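Local coordinates for protein siroheme decarboxylase (Hydrogenobacter thermophilus, PDB 4CH7) that catalyses the decarboxylation of siroheme to 12,18-didecarboxysiroheme, a step in heme d1 biosynthesis, at residues 202-205 with 206-210. Sequence-based numbering, arbitrary orientation.
Sequences EELL and EKLSA
Leu204 and Leu208 pack one turn apart along helix 201-213, an amphipathic helix of the second helix-turn-helix (HTH) domain of the chain. Their side chains cross obliquely: CG of Leu204 sits 4.0 Å from CD1 of Leu208, while CD1 of Leu204 lies against CG and CD1 of the same partner. The two leucines leave the backbone differently. Leu204 has CG anti to the backbone N (chi1 176°), beside the carbonyl carbon, which lets CD1 lean toward Leu208; in Leu208 CG stands beside the N. Leu205 adds a looser apolar touch, its CD2 4.5 Å from CD1 of Leu208. This buried side continues into the domain: Leu205 and Leu208 both meet Phe190, Leu208 also Ile175 of helix 170-179, and Leu204 meets Leu197.

The outer side is charged. The methylenes of Lys207 run past the carbonyl of Glu203, with CG 3.3 Å from Glu203 O, before the bend at the last torsion; its NZ forms a salt bridge with Glu171. Glu202 and Glu206 extend alike, and Glu202 OE2 stays 5.2 Å from Glu206 OE1, two like charges near each other on the exposed face and not in contact.

Backbone bonds link each turn to the next, that from Leu208 N to Leu204 O measuring 2.8 Å. The carbonyl of Leu205 is gripped twice by one residue, since Ser209 turns its hydroxyl back along the helix (chi1 -57°). With an alanine here the hydroxyl is gone, and Leu205 O would probably keep, from this residue, only the backbone bond. Ser209 N and OG reach Leu205 O from opposite faces of the carbonyl plane, N at 2.8 Å and the donated hydroxyl OG at 2.6 Å.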
loop_
_atom_site.group_PDB
_atom_site.type_symbol
_atom_site.label_atom_id
_atom_site.label_comp_id
_atom_site.label_asym_id
_atom_site.label_seq_id
_atom_site.Cartn_x
_atom_site.Cartn_y
_atom_site.Cartn_z
ATOM N N GLU A 202 -5.808 11.072 -26.730
ATOM C CA GLU A 202 -4.436 11.482 -26.997
ATOM C C GLU A 202 -3.930 12.423 -25.909
ATOM O O GLU A 202 -2.787 12.310 -25.465
ATOM C CB GLU A 202 -4.340 12.157 -28.368
ATOM C CG GLU A 202 -2.915 12.451 -28.823
ATOM C CD GLU A 202 -2.859 13.176 -30.151
ATOM O OE1 GLU A 202 -3.039 12.523 -31.197
ATOM O OE2 GLU A 202 -2.635 14.403 -30.145
ATOM N N GLU A 203 -4.789 13.340 -25.476
ATOM C CA GLU A 203 -4.431 14.284 -24.422
ATOM C C GLU A 203 -4.317 13.590 -23.062
ATOM O O GLU A 203 -3.436 13.920 -22.270
ATOM C CB GLU A 203 -5.437 15.439 -24.374
ATOM C CG GLU A 203 -5.318 16.405 -25.555
ATOM C CD GLU A 203 -6.503 17.342 -25.678
ATOM O OE1 GLU A 203 -7.589 17.005 -25.164
ATOM O OE2 GLU A 203 -6.348 18.414 -26.301
ATOM N N LEU A 204 -5.203 12.632 -22.798
ATOM C CA LEU A 204 -5.148 11.860 -21.556
ATOM C C LEU A 204 -3.888 11.003 -21.485
ATOM O O LEU A 204 -3.174 11.022 -20.483
ATOM C CB LEU A 204 -6.389 10.977 -21.405
ATOM C CG LEU A 204 -6.394 10.044 -20.190
ATOM C CD1 LEU A 204 -6.192 10.836 -18.910
ATOM C CD2 LEU A 204 -7.675 9.234 -20.115
ATOM N N LEU A 205 -3.628 10.247 -22.549
ATOM C CA LEU A 205 -2.454 9.380 -22.622
ATOM C C LEU A 205 -1.166 10.191 -22.517
ATOM O O LEU A 205 -0.177 9.743 -21.934
ATOM C CB LEU A 205 -2.474 8.573 -23.921
ATOM C CG LEU A 205 -3.575 7.518 -24.011
ATOM C CD1 LEU A 205 -3.637 6.909 -25.399
ATOM C CD2 LEU A 205 -3.345 6.446 -22.968
ATOM N N GLU A 206 -1.199 11.392 -23.086
ATOM C CA GLU A 206 -0.088 12.331 -23.009
ATOM C C GLU A 206 0.234 12.653 -21.552
ATOM O O GLU A 206 1.398 12.652 -21.143
ATOM C CB GLU A 206 -0.461 13.610 -23.759
ATOM C CG GLU A 206 0.660 14.619 -23.921
ATOM C CD GLU A 206 0.229 15.819 -24.740
ATOM O OE1 GLU A 206 0.153 15.695 -25.980
ATOM O OE2 GLU A 206 -0.036 16.883 -24.141
ATOM N N LYS A 207 -0.810 12.914 -20.773
ATOM C CA LYS A 207 -0.662 13.252 -19.362
ATOM C C LYS A 207 -0.288 12.037 -18.520
ATOM O O LYS A 207 0.490 12.147 -17.574
ATOM C CB LYS A 207 -1.949 13.886 -18.840
ATOM C CG LYS A 207 -2.263 15.218 -19.495
ATOM C CD LYS A 207 -3.715 15.603 -19.313
ATOM C CE LYS A 207 -4.026 16.846 -20.117
ATOM N NZ LYS A 207 -3.286 18.042 -19.627
ATOM N N LEU A 208 -0.849 10.883 -18.863
ATOM C CA LEU A 208 -0.531 9.644 -18.166
ATOM C C LEU A 208 0.927 9.256 -18.392
ATOM O O LEU A 208 1.604 8.795 -17.474
ATOM C CB LEU A 208 -1.466 8.521 -18.612
ATOM C CG LEU A 208 -2.906 8.658 -18.124
ATOM C CD1 LEU A 208 -3.765 7.517 -18.625
ATOM C CD2 LEU A 208 -2.934 8.720 -16.610
ATOM N N SER A 209 1.405 9.461 -19.615
ATOM C CA SER A 209 2.798 9.195 -19.949
ATOM C C SER A 209 3.731 10.068 -19.116
ATOM O O SER A 209 4.715 9.582 -18.568
ATOM C CB SER A 209 3.041 9.427 -21.440
ATOM O OG SER A 209 2.181 8.627 -22.225
ATOM N N ALA A 210 3.406 11.353 -19.015
ATOM C CA ALA A 210 4.214 12.301 -18.252
ATOM C C ALA A 210 4.273 11.930 -16.773
ATOM O O ALA A 210 5.322 12.051 -16.139
ATOM C CB ALA A 210 3.676 13.710 -18.425
#